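Local coordinates for protein L-Ala-D/L-Glu epimerase, a muconate lactonizing enzyme (Klebsiella pneumoniae subsp. pneumoniae MGH 78578, PDB 3FCP) that belongs to the enolase superfamily and binds a magnesium ion in its barrel domain, at residues Ser313-Ser318 / Pro356-Glu361; Leu143-Gly146 / Lys150-Ala153; Glu215-Gly220 / Ile243-Leu248; Ala93-Ala98 / Phe104-Ile109. One frame throughout, in Å; residues are numbered along the deposited sequence.

The contacts follow one another along the chain without nesting or crossing. Interaction 4 comes first and closes the short turn between helices 88-98 and 103-121 of the N-terminal domain. Interaction 2 closes the tight loop between strand 136-143 of the barrel and helix 148-158, with three residues between its segments. Interaction 3 spans a longer loop, setting the end of helix 206-218 against the start of strand 246-249. Interaction 1 closes a 37-residue excursion, joining helix 307-317 to the loop after strand 349-351. Interactions 2 and 3 lie in the barrel wall, centres 21 Å apart. Interactions 1 and 4, in the barrel and N-terminal domains respectively, have centres 19 Å apart.

Interaction 1 (Ser313-Ser318 / Pro356-Glu361); sequences SLHAWS and PGLGVE
The polar part of this contact is one hydrogen bond from the imidazole of His-315 to the backbone of Leu-358. NE2 of His-315 donates to O of Leu-358 at 2.8 Å. The N-H points almost straight at its acceptor, with an angle of 167°. The oxygen sits at the ring edge, close to the imidazole plane. Seen from the carbonyl, the donor lies well above the carbonyl plane, so the bond does not follow a lone pair. NE2 of His-315 also passes O of Gly-357 at 3.7 Å, obliquely to the ring. Because NE2 is the donor here, it carries a proton.

The apolar part is small. CD2 of the His-315 ring touches the CD2 methyl of Leu-358 at 4.1 Å. The imidazole is therefore held at its NE2 corner by a carbonyl and touched at CD2 by a methyl group. CG of His-315 lies anti to its carbonyl carbon (chi1 -84°), and this carries the ring out from the helix to the loop.

Further hydrogen bonds hold the loop. Leu-358 N donates to the carboxylate oxygen OD1 of Asp-115, and the backbone of Gly-357 pairs with Leu-123 and Val-125. His-315 and Leu-358 both also pack on Val-125 in helix 125-128. All three residues that touch across the contact are buried.

The arrangement is a side-chain-to-backbone tie between a helix and an irregular loop. It joins helix 307-317 to the loop after strand 349-351 in the TIM-barrel-like domain of the enolase superfamily.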
loop_
_atom_site.group_PDB
_atom_site.type_symbol
_atom_site.label_atom_id
_atom_site.label_comp_id
_atom_site.label_asym_id
_atom_site.label_seq_id
_atom_site.Cartn_x
_atom_site.Cartn_y
_atom_site.Cartn_z
ATOM N N SER A 313 22.650 -17.675 27.995
ATOM C CA SER A 313 21.362 -17.199 27.499
ATOM C C SER A 313 20.513 -16.667 28.646
ATOM O O SER A 313 19.894 -15.613 28.523
ATOM C CB SER A 313 20.592 -18.325 26.807
ATOM O OG SER A 313 21.366 -18.926 25.794
ATOM N N LEU A 314 20.474 -17.399 29.758
ATOM C CA LEU A 314 19.677 -16.976 30.911
ATOM C C LEU A 314 20.095 -15.610 31.461
ATOM O O LEU A 314 19.251 -14.835 31.887
ATOM C CB LEU A 314 19.733 -18.009 32.050
ATOM C CG LEU A 314 18.844 -19.264 32.140
ATOM C CD1 LEU A 314 17.396 -18.952 31.760
ATOM C CD2 LEU A 314 19.386 -20.331 31.261
ATOM N N HIS A 315 21.388 -15.307 31.460
ATOM C CA HIS A 315 21.825 -14.006 31.965
ATOM C C HIS A 315 21.192 -12.887 31.136
ATOM O O HIS A 315 20.797 -11.854 31.679
ATOM C CB HIS A 315 23.348 -13.899 31.932
ATOM C CG HIS A 315 24.018 -14.507 33.127
ATOM N ND1 HIS A 315 23.965 -13.934 34.380
ATOM C CD2 HIS A 315 24.731 -15.648 33.266
ATOM C CE1 HIS A 315 24.617 -14.696 35.239
ATOM N NE2 HIS A 315 25.092 -15.743 34.589
ATOM N N ALA A 316 21.100 -13.105 29.825
ATOM C CA ALA A 316 20.491 -12.137 28.916
ATOM C C ALA A 316 18.974 -12.099 29.122
ATOM O O ALA A 316 18.380 -11.024 29.237
ATOM C CB ALA A 316 20.819 -12.499 27.462
ATOM N N TRP A 317 18.350 -13.273 29.186
ATOM C CA TRP A 317 16.901 -13.362 29.377
ATOM C C TRP A 317 16.442 -12.689 30.673
ATOM O O TRP A 317 15.345 -12.126 30.733
ATOM C CB TRP A 317 16.443 -14.828 29.406
ATOM C CG TRP A 317 16.709 -15.662 28.163
ATOM C CD1 TRP A 317 16.617 -17.029 28.068
ATOM C CD2 TRP A 317 17.133 -15.203 26.868
ATOM N NE1 TRP A 317 16.956 -17.444 26.805
ATOM C CE2 TRP A 317 17.281 -16.347 26.049
ATOM C CE3 TRP A 317 17.406 -13.937 26.322
ATOM C CZ2 TRP A 317 17.695 -16.265 24.710
ATOM C CZ3 TRP A 317 17.819 -13.855 24.993
ATOM C CH2 TRP A 317 17.960 -15.015 24.201
ATOM N N SER A 318 17.282 -12.745 31.704
ATOM C CA SER A 318 16.951 -12.163 33.006
ATOM C C SER A 318 16.754 -10.657 32.976
ATOM O O SER A 318 16.064 -10.093 33.825
ATOM C CB SER A 318 18.046 -12.484 34.031
ATOM O OG SER A 318 19.187 -11.659 33.846
ATOM N N PRO A 356 30.371 -13.942 40.210
ATOM C CA PRO A 356 31.054 -13.285 39.083
ATOM C C PRO A 356 31.062 -14.061 37.767
ATOM O O PRO A 356 31.298 -15.264 37.746
ATOM C CB PRO A 356 32.465 -13.051 39.624
ATOM C CG PRO A 356 32.226 -12.874 41.115
ATOM C CD PRO A 356 31.253 -14.003 41.391
ATOM N N GLY A 357 30.815 -13.354 36.667
ATOM C CA GLY A 357 30.793 -13.988 35.360
ATOM C C GLY A 357 29.527 -14.780 35.098
ATOM O O GLY A 357 28.443 -14.414 35.560
ATOM N N LEU A 358 29.661 -15.869 34.349
ATOM C CA LEU A 358 28.518 -16.719 34.034
ATOM C C LEU A 358 28.026 -17.455 35.273
ATOM O O LEU A 358 26.840 -17.774 35.390
ATOM C CB LEU A 358 28.902 -17.744 32.967
ATOM C CG LEU A 358 29.203 -17.214 31.566
ATOM C CD1 LEU A 358 29.917 -18.284 30.760
ATOM C CD2 LEU A 358 27.898 -16.805 30.888
ATOM N N GLY A 359 28.945 -17.748 36.188
ATOM C CA GLY A 359 28.570 -18.468 37.390
ATOM C C GLY A 359 28.797 -19.969 37.274
ATOM O O GLY A 359 28.375 -20.728 38.139
ATOM N N VAL A 360 29.438 -20.407 36.194
ATOM C CA VAL A 360 29.734 -21.824 36.011
ATOM C C VAL A 360 31.210 -21.965 35.686
ATOM O O VAL A 360 31.816 -21.073 35.083
ATOM C CB VAL A 360 28.887 -22.468 34.882
ATOM C CG1 VAL A 360 27.410 -22.451 35.273
ATOM C CG2 VAL A 360 29.107 -21.738 33.569
ATOM N N GLU A 361 31.788 -23.090 36.087
ATOM C CA GLU A 361 33.211 -23.338 35.878
ATOM C C GLU A 361 33.438 -24.590 35.038
ATOM O O GLU A 361 32.681 -25.559 35.124
ATOM C CB GLU A 361 33.896 -23.504 37.238
ATOM C CG GLU A 361 35.331 -23.018 37.303
ATOM C CD GLU A 361 35.436 -21.502 37.274
ATOM O OE1 GLU A 361 35.125 -20.900 36.227
ATOM O OE2 GLU A 361 35.824 -20.908 38.303
#

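Interaction 2 (Leu143-Gly146 / Lys150-Ala153); sequences LASG and KDIA
Asp-151 reaches back from helix 148-158 to Ser-145 in the loop before it. This is a strand-to-helix connection of the barrel domain, between strand 136-143 and helix 148-158.

The side chain of Asp-151 can be followed outward. Its CB packs against CB of Leu-143 at 3.9 Å. CG lies anti to the carbonyl carbon (chi1 -68°), which turns the carboxylate toward the loop, and it too rests beside CB of Leu-143. OD1 is gripped twice by one residue. Ser-145 N donates to Asp-151 OD1 at 3.1 Å, and the oxygen accepts with its syn lone pair. Ser-145 OG donates to the same Asp-151 OD1 at 2.7 Å, but from well above the carboxylate plane. These two bonds from different directions should limit rotation of the carboxylate. OD2 accepts a hydrogen bond from a water, 2.6 Å from Asp-151 OD2. That water accepts from Gly-146 N and so carries the link one residue further along the loop.

Around these bonds, OG of Ser-145 touches CB of Lys-150 and is also hydrogen-bonded to N of Asp-147. Asp-151 itself touches His-182 and Ile-186 of helix 176-189. Leu-143 packs on Phe-167 and Leu-169 of strand 166-170. The CD2 methyl of Leu-143 lies against the backbone, 3.4 Å from O of Asp-151.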
loop_
_atom_site.group_PDB
_atom_site.type_symbol
_atom_site.label_atom_id
_atom_site.label_comp_id
_atom_site.label_asym_id
_atom_site.label_seq_id
_atom_site.Cartn_x
_atom_site.Cartn_y
_atom_site.Cartn_z
ATOM N N LEU A 143 7.611 -31.811 24.459
ATOM C CA LEU A 143 7.075 -33.153 24.295
ATOM C C LEU A 143 7.309 -33.497 22.831
ATOM O O LEU A 143 6.666 -32.936 21.942
ATOM C CB LEU A 143 5.581 -33.153 24.629
ATOM C CG LEU A 143 5.286 -32.707 26.065
ATOM C CD1 LEU A 143 3.802 -32.474 26.257
ATOM C CD2 LEU A 143 5.793 -33.761 27.037
ATOM N N ALA A 144 8.254 -34.396 22.579
ATOM C CA ALA A 144 8.580 -34.784 21.211
ATOM C C ALA A 144 9.053 -36.231 21.087
ATOM O O ALA A 144 9.963 -36.523 20.311
ATOM C CB ALA A 144 9.645 -33.847 20.654
ATOM N N SER A 145 8.432 -37.134 21.840
ATOM C CA SER A 145 8.810 -38.546 21.798
ATOM C C SER A 145 8.268 -39.213 20.541
ATOM O O SER A 145 8.650 -40.335 20.211
ATOM C CB SER A 145 8.275 -39.282 23.029
ATOM O OG SER A 145 6.863 -39.388 22.984
ATOM N N GLY A 146 7.377 -38.518 19.842
ATOM C CA GLY A 146 6.791 -39.078 18.640
ATOM C C GLY A 146 5.598 -39.956 18.968
ATOM O O GLY A 146 4.928 -40.464 18.067
ATOM N N LYS A 150 3.040 -41.459 25.196
ATOM C CA LYS A 150 4.258 -41.170 25.945
ATOM C C LYS A 150 4.337 -39.694 26.336
ATOM O O LYS A 150 4.656 -39.367 27.482
ATOM C CB LYS A 150 5.490 -41.566 25.127
ATOM C CG LYS A 150 5.627 -43.069 24.924
ATOM C CD LYS A 150 6.902 -43.431 24.178
ATOM C CE LYS A 150 6.986 -44.935 23.941
ATOM N NZ LYS A 150 8.219 -45.320 23.195
ATOM N N ASP A 151 4.033 -38.805 25.391
ATOM C CA ASP A 151 4.076 -37.369 25.655
ATOM C C ASP A 151 3.122 -36.963 26.772
ATOM O O ASP A 151 3.498 -36.217 27.675
ATOM C CB ASP A 151 3.735 -36.571 24.393
ATOM C CG ASP A 151 4.798 -36.695 23.320
ATOM O OD1 ASP A 151 5.973 -36.950 23.664
ATOM O OD2 ASP A 151 4.462 -36.520 22.129
ATOM N N ILE A 152 1.888 -37.451 26.702
ATOM C CA ILE A 152 0.888 -37.134 27.716
ATOM C C ILE A 152 1.333 -37.597 29.099
ATOM O O ILE A 152 1.160 -36.881 30.084
ATOM C CB ILE A 152 -0.476 -37.779 27.379
ATOM C CG1 ILE A 152 -1.114 -37.036 26.199
ATOM C CG2 ILE A 152 -1.393 -37.753 28.600
ATOM C CD1 ILE A 152 -2.400 -37.651 25.697
ATOM N N ALA A 153 1.904 -38.795 29.165
ATOM C CA ALA A 153 2.377 -39.348 30.431
ATOM C C ALA A 153 3.423 -38.412 31.030
ATOM O O ALA A 153 3.296 -37.952 32.169
ATOM C CB ALA A 153 2.985 -40.732 30.200
HETATM O O HOH W 1 5.925 -36.281 19.936
#

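Interaction 3 (Glu215-Gly220 / Ile243-Leu248); sequences ELAAMG and IETAIL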
loop_
_atom_site.group_PDB
_atom_site.type_symbol
_atom_site.label_atom_id
_atom_site.label_comp_id
_atom_site.label_asym_id
_atom_site.label_seq_id
_atom_site.Cartn_x
_atom_site.Cartn_y
_atom_site.Cartn_z
ATOM N N GLU A 215 -6.818 -24.632 12.797
ATOM C CA GLU A 215 -7.214 -25.743 13.658
ATOM C C GLU A 215 -6.560 -25.645 15.030
ATOM O O GLU A 215 -7.215 -25.847 16.053
ATOM C CB GLU A 215 -6.827 -27.069 13.006
ATOM C CG GLU A 215 -7.700 -27.455 11.832
ATOM C CD GLU A 215 -9.122 -27.726 12.263
ATOM O OE1 GLU A 215 -9.312 -28.568 13.170
ATOM O OE2 GLU A 215 -10.046 -27.095 11.704
ATOM N N LEU A 216 -5.265 -25.337 15.049
ATOM C CA LEU A 216 -4.540 -25.207 16.305
ATOM C C LEU A 216 -5.132 -24.085 17.159
ATOM O O LEU A 216 -5.334 -24.245 18.368
ATOM C CB LEU A 216 -3.062 -24.931 16.032
ATOM C CG LEU A 216 -2.266 -26.084 15.409
ATOM C CD1 LEU A 216 -0.921 -25.572 14.917
ATOM C CD2 LEU A 216 -2.085 -27.201 16.440
ATOM N N ALA A 217 -5.412 -22.948 16.537
ATOM C CA ALA A 217 -5.983 -21.835 17.282
ATOM C C ALA A 217 -7.343 -22.233 17.839
ATOM O O ALA A 217 -7.674 -21.900 18.976
ATOM C CB ALA A 217 -6.125 -20.611 16.387
ATOM N N ALA A 218 -8.126 -22.945 17.034
ATOM C CA ALA A 218 -9.461 -23.369 17.449
ATOM C C ALA A 218 -9.447 -24.325 18.646
ATOM O O ALA A 218 -10.329 -24.254 19.501
ATOM C CB ALA A 218 -10.203 -24.003 16.264
ATOM N N MET A 219 -8.455 -25.207 18.718
ATOM C CA MET A 219 -8.387 -26.139 19.839
ATOM C C MET A 219 -7.768 -25.539 21.104
ATOM O O MET A 219 -7.641 -26.215 22.118
ATOM C CB MET A 219 -7.668 -27.442 19.439
ATOM C CG MET A 219 -6.242 -27.310 18.906
ATOM S SD MET A 219 -5.402 -28.918 18.638
ATOM C CE MET A 219 -5.963 -29.337 17.065
ATOM N N GLY A 220 -7.384 -24.267 21.050
ATOM C CA GLY A 220 -6.835 -23.629 22.235
ATOM C C GLY A 220 -5.328 -23.510 22.383
ATOM O O GLY A 220 -4.842 -23.141 23.451
ATOM N N ILE A 243 -4.572 -15.575 11.818
ATOM C CA ILE A 243 -4.741 -16.673 12.769
ATOM C C ILE A 243 -5.142 -16.189 14.163
ATOM O O ILE A 243 -4.529 -15.273 14.714
ATOM C CB ILE A 243 -3.443 -17.509 12.852
ATOM C CG1 ILE A 243 -3.124 -18.089 11.468
ATOM C CG2 ILE A 243 -3.592 -18.629 13.879
ATOM C CD1 ILE A 243 -4.281 -18.881 10.839
ATOM N N GLU A 244 -6.163 -16.823 14.739
ATOM C CA GLU A 244 -6.663 -16.419 16.045
ATOM C C GLU A 244 -5.949 -16.942 17.292
ATOM O O GLU A 244 -6.571 -17.409 18.250
ATOM C CB GLU A 244 -8.170 -16.695 16.121
ATOM C CG GLU A 244 -8.932 -15.983 14.994
ATOM C CD GLU A 244 -10.452 -16.097 15.097
ATOM O OE1 GLU A 244 -10.956 -17.025 15.764
ATOM O OE2 GLU A 244 -11.144 -15.262 14.489
ATOM N N THR A 245 -4.625 -16.858 17.253
ATOM C CA THR A 245 -3.770 -17.203 18.370
ATOM C C THR A 245 -2.405 -16.615 18.036
ATOM O O THR A 245 -2.187 -16.157 16.915
ATOM C CB THR A 245 -3.672 -18.721 18.638
ATOM O OG1 THR A 245 -3.133 -18.910 19.951
ATOM C CG2 THR A 245 -2.763 -19.421 17.633
ATOM N N ALA A 246 -1.496 -16.608 19.000
ATOM C CA ALA A 246 -0.173 -16.029 18.787
ATOM C C ALA A 246 0.789 -16.848 17.926
ATOM O O ALA A 246 0.819 -18.076 17.997
ATOM C CB ALA A 246 0.471 -15.729 20.141
ATOM N N ILE A 247 1.583 -16.140 17.122
ATOM C CA ILE A 247 2.590 -16.747 16.258
ATOM C C ILE A 247 3.976 -16.378 16.803
ATOM O O ILE A 247 4.232 -15.219 17.149
ATOM C CB ILE A 247 2.487 -16.235 14.787
ATOM C CG1 ILE A 247 1.091 -16.520 14.216
ATOM C CG2 ILE A 247 3.547 -16.907 13.926
ATOM C CD1 ILE A 247 0.646 -17.973 14.341
ATOM N N LEU A 248 4.858 -17.366 16.875
ATOM C CA LEU A 248 6.219 -17.180 17.366
ATOM C C LEU A 248 7.188 -17.348 16.190
ATOM O O LEU A 248 7.216 -18.396 15.546
ATOM C CB LEU A 248 6.540 -18.241 18.430
ATOM C CG LEU A 248 7.531 -17.986 19.578
ATOM C CD1 LEU A 248 8.402 -19.228 19.749
ATOM C CD2 LEU A 248 8.382 -16.742 19.350
HETATM O O HOH W 2 -8.796 -18.744 18.918
#
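This contact belongs to the wall of the barrel domain, where the end of helix 206-218 meets the turn leading into strand 246-249. Ala-217 is the central residue on the helix side. Its CB methyl points into the turn and meets three consecutive residues. CB of Ala-217 lies 4.1 Å from CG2 of Ile-243, 3.7 Å from the carbonyl O of Glu-244 and 3.8 Å from CG2 of Thr-245. Thr-245 has OG1 anti to its backbone N (chi1 -164°), which leaves CG2 to face the alanine. OG1 instead bonds to O of Val-221. Glu-244 is the centre of an inverse gamma turn. A water donates a hydrogen bond to O of Glu-244 at 2.7 Å, and the same water donates weakly to Ala-217 O. The water bridge is weak on the helix side, so packing round the Ala-217 methyl makes most of the contact.

Just beyond Ala-217 the helix closes with a Schellman motif at Gly-220, where N of Gly-220 bonds to O of Ala-217.

Ile-243 also packs on Cys-213 and Arg-214 of helix 206-218. Glu-244 touches Arg-214 of a second subunit. Beyond the turn, strand 246-249 runs parallel between strands 223-225 and 270-273.

Interaction 4 (Ala93-Ala98 / Phe104-Ile109); sequences ARMNGA and FAKSAI
Met-95 and Lys-106 run past each other in opposite directions between two nearly antiparallel helix segments. The segment axes come within 11.7 Å, at an angle of 165°. The chain of Met-95 bends at chi3 (70°), which turns its CE methyl onto the second helix. There, CE of Met-95 meets CG of Lys-106 at 4.0 Å and CG2 of Ile-109 at 3.9 Å. The methyl therefore sits over two residues one turn apart, touching the aliphatic part of the lysine and a branch of the isoleucine.

Lys-106 is extended beyond CG and carries its ammonium across to Asn-96. The two side chains meet at a slant. NZ of Lys-106 donates to OD1 of Asn-96 at 3.0 Å. NZ approaches in the carbonyl plane, along a lone pair of OD1. NZ also bonds to the backbone O of Ile-99 and of Gly-101, so the ammonium bridges the turn between the helices as well as the helices themselves.

Leu-76 and Leu-80 of helix 65-80 pack on Met-95 and Ile-109, respectively. The arrangement is a helical hairpin, with apolar packing between its arms and a lysine tying its turn, in the N-terminal domain of an enolase-superfamily protein.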
loop_
_atom_site.group_PDB
_atom_site.type_symbol
_atom_site.label_atom_id
_atom_site.label_comp_id
_atom_site.label_asym_id
_atom_site.label_seq_id
_atom_site.Cartn_x
_atom_site.Cartn_y
_atom_site.Cartn_z
ATOM N N ALA A 93 32.550 -4.646 16.909
ATOM C CA ALA A 93 32.690 -3.922 15.646
ATOM C C ALA A 93 33.798 -4.552 14.800
ATOM O O ALA A 93 33.693 -4.625 13.574
ATOM C CB ALA A 93 33.005 -2.444 15.915
ATOM N N ARG A 94 34.859 -5.003 15.463
ATOM C CA ARG A 94 35.980 -5.625 14.775
ATOM C C ARG A 94 35.553 -6.976 14.209
ATOM O O ARG A 94 35.860 -7.311 13.066
ATOM C CB ARG A 94 37.152 -5.808 15.743
ATOM C CG ARG A 94 38.416 -6.405 15.119
ATOM C CD ARG A 94 39.550 -6.445 16.138
ATOM N NE ARG A 94 40.782 -7.010 15.593
ATOM C CZ ARG A 94 41.650 -6.341 14.833
ATOM N NH1 ARG A 94 41.426 -5.076 14.523
ATOM N NH2 ARG A 94 42.745 -6.942 14.378
ATOM N N MET A 95 34.836 -7.742 15.024
ATOM C CA MET A 95 34.353 -9.061 14.638
ATOM C C MET A 95 33.375 -8.988 13.458
ATOM O O MET A 95 33.497 -9.738 12.486
ATOM C CB MET A 95 33.662 -9.734 15.838
ATOM C CG MET A 95 34.573 -9.978 17.054
ATOM S SD MET A 95 33.667 -10.592 18.518
ATOM C CE MET A 95 33.313 -12.136 17.924
ATOM N N ASN A 96 32.403 -8.089 13.542
ATOM C CA ASN A 96 31.416 -7.979 12.476
ATOM C C ASN A 96 31.997 -7.352 11.222
ATOM O O ASN A 96 31.580 -7.675 10.112
ATOM C CB ASN A 96 30.194 -7.197 12.959
ATOM C CG ASN A 96 29.418 -7.955 14.017
ATOM O OD1 ASN A 96 29.390 -9.184 14.005
ATOM N ND2 ASN A 96 28.781 -7.234 14.930
ATOM N N GLY A 97 32.973 -6.472 11.401
ATOM C CA GLY A 97 33.594 -5.838 10.255
ATOM C C GLY A 97 34.429 -6.809 9.441
ATOM O O GLY A 97 34.536 -6.671 8.222
ATOM N N ALA A 98 35.005 -7.811 10.103
ATOM C CA ALA A 98 35.856 -8.785 9.422
ATOM C C ALA A 98 35.225 -10.152 9.167
ATOM O O ALA A 98 35.724 -10.927 8.348
ATOM C CB ALA A 98 37.144 -8.963 10.213
ATOM N N PHE A 104 26.969 -18.147 15.427
ATOM C CA PHE A 104 27.143 -19.181 16.440
ATOM C C PHE A 104 28.553 -19.056 17.032
ATOM O O PHE A 104 28.724 -19.044 18.252
ATOM C CB PHE A 104 26.940 -20.579 15.836
ATOM C CG PHE A 104 25.486 -20.991 15.718
ATOM C CD1 PHE A 104 25.020 -22.134 16.367
ATOM C CD2 PHE A 104 24.590 -20.241 14.958
ATOM C CE1 PHE A 104 23.677 -22.528 16.263
ATOM C CE2 PHE A 104 23.244 -20.620 14.842
ATOM C CZ PHE A 104 22.786 -21.768 15.496
ATOM N N ALA A 105 29.554 -18.955 16.160
ATOM C CA ALA A 105 30.941 -18.802 16.592
ATOM C C ALA A 105 31.091 -17.494 17.384
ATOM O O ALA A 105 31.722 -17.467 18.433
ATOM C CB ALA A 105 31.870 -18.792 15.380
ATOM N N LYS A 106 30.510 -16.412 16.872
ATOM C CA LYS A 106 30.588 -15.121 17.550
ATOM C C LYS A 106 29.940 -15.179 18.930
ATOM O O LYS A 106 30.428 -14.569 19.880
ATOM C CB LYS A 106 29.912 -14.034 16.710
ATOM C CG LYS A 106 30.655 -13.700 15.427
ATOM C CD LYS A 106 29.844 -12.760 14.533
ATOM C CE LYS A 106 30.621 -12.395 13.272
ATOM N NZ LYS A 106 29.784 -11.632 12.289
ATOM N N SER A 107 28.843 -15.919 19.046
ATOM C CA SER A 107 28.152 -16.031 20.325
ATOM C C SER A 107 29.020 -16.704 21.395
ATOM O O SER A 107 28.997 -16.303 22.561
ATOM C CB SER A 107 26.850 -16.813 20.152
ATOM O OG SER A 107 26.270 -17.088 21.411
ATOM N N ALA A 108 29.766 -17.732 21.004
ATOM C CA ALA A 108 30.644 -18.427 21.949
ATOM C C ALA A 108 31.714 -17.455 22.444
ATOM O O ALA A 108 32.017 -17.402 23.635
ATOM C CB ALA A 108 31.297 -19.640 21.278
ATOM N N ILE A 109 32.282 -16.684 21.522
ATOM C CA ILE A 109 33.314 -15.709 21.867
ATOM C C ILE A 109 32.771 -14.566 22.733
ATOM O O ILE A 109 33.399 -14.169 23.720
ATOM C CB ILE A 109 33.949 -15.091 20.592
ATOM C CG1 ILE A 109 34.677 -16.175 19.790
ATOM C CG2 ILE A 109 34.897 -13.955 20.980
ATOM C CD1 ILE A 109 35.812 -16.854 20.548
#